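Local structure of uncharacterized protein (Legionella longbeachae NSW150, 4JZA) at residues E528-S533 with L561-A566; I413-I418 with N464-N469. The protein probably removes the 3-phosphate from phosphatidylinositol 3-phosphate, which would let the bacterium rework lipids of its host cell. One frame throughout, in Å; residues are numbered along the deposited sequence.

Contact 1. Residues E528-S533 with L561-A566; sequences ELFLSS and LIHTDA
Ser533 reaches across from helix 524-542 to two side chains of helix 556-574, His563 and Thr564. The OG of Ser533 sits 2.9 Å from ND1 of His563, close to the plane of the imidazole, so the bond meets the ring at its edge. The same oxygen is bonded to OG1 of Thr564, a pair modelled very short, its exact length doubtful. In both hydrogen bonds the proton direction is open, and OG1 of Thr564 is bonded in turn to the carboxylate of Glu560, one helical turn earlier. The carbonyl of Leu529 is served within its own helix, taking the backbone N of Ser533 at 2.8 Å; the OG of Ser533 is close to this carbonyl too, at best as a weak bond.

With CG of His563 anti to the backbone N (chi1 -167°), the imidazole is carried over to the other helix. CB of Leu529 lies over the centre of one ring face, 3.6 Å from the centroid, a CH-pi contact almost exactly on the normal. The ring then turns an edge to Phe530, forming a T-shaped pair with centroids 4.9 Å apart and planes at 86°; CE1 of His563 stands 3.9 Å above the middle of the phenyl face. Phe592 adds a second edge-to-face partner. The two helix segments cross at -71° with their axes 9.4 Å apart, a gap bridged largely by this imidazole. Its rotation is therefore fixed jointly by one polar edge and by apolar neighbours, while the buried Ser533 and Thr564 hydroxyls find partners in ND1 of His563, in each other and, for Thr564, in the Glu560 carboxylate.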
# COMPACT_ATOMS: atom_id res chain seq x y z
N GLU A 528 0.16 -13.42 26.49
CA GLU A 528 0.52 -12.19 25.79
C GLU A 528 -0.52 -11.07 25.85
O GLU A 528 -0.17 -9.90 25.95
CB GLU A 528 0.84 -12.48 24.33
CG GLU A 528 2.07 -13.33 24.15
CD GLU A 528 3.35 -12.75 24.72
OE1 GLU A 528 3.57 -11.55 24.68
OE2 GLU A 528 4.20 -13.48 25.19
N LEU A 529 -1.79 -11.41 25.74
CA LEU A 529 -2.81 -10.43 25.68
C LEU A 529 -2.96 -9.86 27.05
O LEU A 529 -3.21 -8.65 27.19
CB LEU A 529 -4.12 -11.06 25.23
CG LEU A 529 -4.14 -11.56 23.79
CD1 LEU A 529 -5.48 -12.22 23.54
CD2 LEU A 529 -3.94 -10.45 22.79
N PHE A 530 -2.80 -10.72 28.06
CA PHE A 530 -2.82 -10.26 29.45
C PHE A 530 -1.62 -9.39 29.80
O PHE A 530 -1.78 -8.35 30.43
CB PHE A 530 -2.93 -11.41 30.44
CG PHE A 530 -4.34 -11.76 30.76
CD1 PHE A 530 -5.04 -11.02 31.65
CD2 PHE A 530 -4.96 -12.84 30.16
CE1 PHE A 530 -6.34 -11.33 31.95
CE2 PHE A 530 -6.26 -13.17 30.45
CZ PHE A 530 -6.95 -12.42 31.36
N LEU A 531 -0.43 -9.79 29.39
CA LEU A 531 0.71 -8.93 29.59
C LEU A 531 0.48 -7.61 28.92
O LEU A 531 0.71 -6.61 29.56
CB LEU A 531 1.96 -9.53 29.03
CG LEU A 531 2.42 -10.76 29.80
CD1 LEU A 531 3.60 -11.29 29.04
CD2 LEU A 531 2.79 -10.46 31.25
N SER A 532 -0.00 -7.58 27.67
CA SER A 532 -0.11 -6.30 26.96
C SER A 532 -1.25 -5.45 27.58
O SER A 532 -1.09 -4.25 27.78
CB SER A 532 -0.19 -6.48 25.41
OG SER A 532 -1.44 -6.96 24.96
N SER A 533 -2.34 -6.09 27.98
CA SER A 533 -3.48 -5.36 28.55
C SER A 533 -3.11 -4.78 29.90
O SER A 533 -3.50 -3.66 30.20
CB SER A 533 -4.74 -6.23 28.68
OG SER A 533 -5.42 -6.40 27.45
N LEU A 561 -6.73 -4.00 21.86
CA LEU A 561 -7.78 -3.05 22.18
C LEU A 561 -9.08 -3.72 22.57
O LEU A 561 -9.75 -3.29 23.48
CB LEU A 561 -8.02 -2.11 21.01
CG LEU A 561 -6.88 -1.15 20.71
CD1 LEU A 561 -7.27 -0.23 19.57
CD2 LEU A 561 -6.51 -0.35 21.93
N ILE A 562 -9.42 -4.78 21.86
CA ILE A 562 -10.60 -5.56 22.19
C ILE A 562 -10.39 -6.20 23.58
O ILE A 562 -11.30 -6.15 24.45
CB ILE A 562 -10.79 -6.64 21.11
CG1 ILE A 562 -11.49 -6.05 19.88
CG2 ILE A 562 -11.58 -7.82 21.62
CD1 ILE A 562 -11.24 -6.87 18.65
N HIS A 563 -9.21 -6.78 23.79
CA HIS A 563 -8.95 -7.52 25.01
C HIS A 563 -8.97 -6.56 26.18
O HIS A 563 -9.63 -6.81 27.20
CB HIS A 563 -7.63 -8.24 24.92
CG HIS A 563 -7.42 -9.27 25.99
ND1 HIS A 563 -6.70 -9.00 27.13
CD2 HIS A 563 -7.73 -10.58 26.03
CE1 HIS A 563 -6.62 -10.10 27.86
NE2 HIS A 563 -7.25 -11.07 27.23
N THR A 564 -8.30 -5.43 26.03
CA THR A 564 -8.28 -4.46 27.10
C THR A 564 -9.68 -3.89 27.26
O THR A 564 -10.21 -3.85 28.36
CB THR A 564 -7.19 -3.41 26.84
OG1 THR A 564 -5.91 -4.05 26.77
CG2 THR A 564 -7.15 -2.38 27.92
N ASP A 565 -10.34 -3.49 26.20
CA ASP A 565 -11.76 -3.11 26.39
C ASP A 565 -12.53 -4.18 27.22
O ASP A 565 -13.26 -3.86 28.14
CB ASP A 565 -12.47 -2.88 25.05
CG ASP A 565 -12.12 -1.52 24.41
OD1 ASP A 565 -11.66 -0.61 25.15
OD2 ASP A 565 -12.34 -1.37 23.15
N ALA A 566 -12.35 -5.45 26.90
CA ALA A 566 -13.09 -6.48 27.59
C ALA A 566 -12.77 -6.53 29.08
O ALA A 566 -13.64 -6.84 29.88
CB ALA A 566 -12.81 -7.83 26.96

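Contact 2. Residues I413-I418 with N464-N469; sequences ILQTLI and NNHPYN
Leu414 and Asn464 begin the pairing, with N of Asn464 bonded to O of Leu414 at 3.2 Å, the donor lying above the carbonyl plane. At the next two bonds the donor comes in nearly in line with the C=O: N of Thr416 to O of Asn464 is 2.8 Å, and N of His466 to O of Thr416 is 3.0 Å. Asn464 thus uses its N and O on either side of Gln415, the usual parallel pattern.

On the Gln415 and Asn464 face, OD1 of Asn464 rests 3.5 Å from CD1 of Ile413, the side chains crossing at about a right angle. CD2 of Leu417 lies at the edge of the His466 ring, near its plane, and 3.8 Å from CB of His466. Gln415, its CG anti to the backbone N (chi1 -164°), stretches out to Gln536 and Glu535. Glu535 also binds NE2 of His466, and Thr477 takes ND1, which fixes the imidazole from both nitrogens.

Strand 412-416 is flanked on its other edge by strand 545-549, and helix 441-454 connects it to strand 462-465. This is a beta-alpha-beta unit at the margin of the sheet, beside Arg556, probably the arginine of the CX5R phosphatase P-loop.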
# COMPACT_ATOMS: atom_id res chain seq x y z
N ILE A 413 4.08 5.19 27.55
CA ILE A 413 4.50 3.88 27.05
C ILE A 413 4.48 3.84 25.54
O ILE A 413 3.62 4.45 24.90
CB ILE A 413 3.64 2.77 27.64
CG1 ILE A 413 4.26 1.42 27.32
CG2 ILE A 413 2.19 2.86 27.15
CD1 ILE A 413 3.77 0.34 28.25
N LEU A 414 5.48 3.16 24.99
CA LEU A 414 5.51 2.76 23.56
C LEU A 414 5.43 1.24 23.49
O LEU A 414 6.44 0.54 23.56
CB LEU A 414 6.78 3.23 22.88
CG LEU A 414 6.85 3.36 21.36
CD1 LEU A 414 8.20 3.89 20.90
CD2 LEU A 414 6.55 2.03 20.72
N GLN A 415 4.21 0.74 23.39
CA GLN A 415 3.99 -0.69 23.42
C GLN A 415 3.88 -1.25 22.01
O GLN A 415 2.95 -0.93 21.30
CB GLN A 415 2.73 -1.00 24.20
CG GLN A 415 2.60 -2.45 24.63
CD GLN A 415 1.22 -2.78 25.12
OE1 GLN A 415 0.24 -2.57 24.42
NE2 GLN A 415 1.13 -3.29 26.33
N THR A 416 4.84 -2.06 21.62
CA THR A 416 4.85 -2.61 20.28
C THR A 416 4.55 -4.09 20.29
O THR A 416 5.07 -4.84 21.11
CB THR A 416 6.19 -2.38 19.57
OG1 THR A 416 7.21 -3.11 20.24
CG2 THR A 416 6.54 -0.92 19.57
N LEU A 417 3.71 -4.51 19.36
CA LEU A 417 3.36 -5.91 19.23
C LEU A 417 3.95 -6.47 17.94
O LEU A 417 3.23 -6.71 16.99
CB LEU A 417 1.84 -6.06 19.23
CG LEU A 417 1.18 -5.48 20.47
CD1 LEU A 417 -0.33 -5.50 20.37
CD2 LEU A 417 1.65 -6.20 21.72
N ILE A 418 5.26 -6.66 17.93
CA ILE A 418 5.93 -7.19 16.75
C ILE A 418 6.90 -8.30 17.12
O ILE A 418 7.26 -8.45 18.28
CB ILE A 418 6.64 -6.09 15.96
CG1 ILE A 418 7.93 -5.67 16.64
CG2 ILE A 418 5.73 -4.90 15.77
CD1 ILE A 418 8.63 -4.54 15.94
N ASN A 464 7.88 -1.42 25.67
CA ASN A 464 7.61 -2.83 25.84
C ASN A 464 7.25 -3.42 24.52
O ASN A 464 6.46 -2.86 23.81
CB ASN A 464 6.52 -3.04 26.87
CG ASN A 464 6.89 -2.47 28.24
OD1 ASN A 464 6.91 -1.25 28.46
ND2 ASN A 464 7.23 -3.35 29.17
N ASN A 465 7.89 -4.52 24.17
CA ASN A 465 7.58 -5.28 22.97
C ASN A 465 7.14 -6.70 23.29
O ASN A 465 7.78 -7.36 24.09
CB ASN A 465 8.79 -5.39 22.07
CG ASN A 465 8.45 -6.07 20.80
OD1 ASN A 465 8.90 -7.18 20.53
ND2 ASN A 465 7.57 -5.46 20.05
N HIS A 466 6.07 -7.17 22.63
CA HIS A 466 5.52 -8.49 22.89
C HIS A 466 5.48 -9.32 21.66
O HIS A 466 4.56 -9.22 20.84
CB HIS A 466 4.14 -8.39 23.48
CG HIS A 466 4.16 -7.69 24.80
ND1 HIS A 466 4.78 -8.23 25.90
CD2 HIS A 466 3.70 -6.48 25.16
CE1 HIS A 466 4.66 -7.39 26.90
NE2 HIS A 466 4.00 -6.32 26.48
N PRO A 467 6.51 -10.14 21.51
CA PRO A 467 6.58 -10.97 20.35
C PRO A 467 5.66 -12.11 20.60
O PRO A 467 5.38 -12.40 21.74
CB PRO A 467 8.05 -11.41 20.32
CG PRO A 467 8.51 -11.32 21.72
CD PRO A 467 7.73 -10.21 22.33
N TYR A 468 5.16 -12.71 19.54
CA TYR A 468 4.39 -13.96 19.64
C TYR A 468 4.43 -14.60 18.23
O TYR A 468 3.62 -14.31 17.35
CB TYR A 468 2.95 -13.75 20.17
CG TYR A 468 2.25 -15.07 20.37
CD1 TYR A 468 2.79 -16.02 21.22
CD2 TYR A 468 1.08 -15.39 19.69
CE1 TYR A 468 2.19 -17.25 21.39
CE2 TYR A 468 0.47 -16.63 19.86
CZ TYR A 468 1.04 -17.55 20.71
OH TYR A 468 0.50 -18.78 20.93
N ASN A 469 5.43 -15.45 18.02
CA ASN A 469 5.74 -15.98 16.71
C ASN A 469 6.31 -17.42 16.78
O ASN A 469 6.84 -17.85 17.81
CB ASN A 469 6.71 -15.02 16.03
CG ASN A 469 6.87 -15.31 14.54
OD1 ASN A 469 5.90 -15.70 13.85
ND2 ASN A 469 8.12 -15.18 14.05

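In the fold
Contact 1 is wholly buried, and contact 2 mostly so, with Asn465 and Pro467 partly exposed. Helix 524-542 of contact 1 packs on the strands joined in contact 2, and the centres of the two contacts are about 12 Å apart. They touch directly where the carbonyl oxygen of Ser532 takes a probable hydrogen bond from NE2 of Gln415, and Glu528 packs on His466. Contact 2 is made mostly of backbone bonds at the outermost strand, whereas contact 1 is held mainly by side chains, with no backbone hydrogen bond across it. Each has a histidine, but His563 serves helix packing and His466 ties strand to helix. Helix 556-574 begins at Arg556, and so joins contact 1 to the probable phosphatase loop.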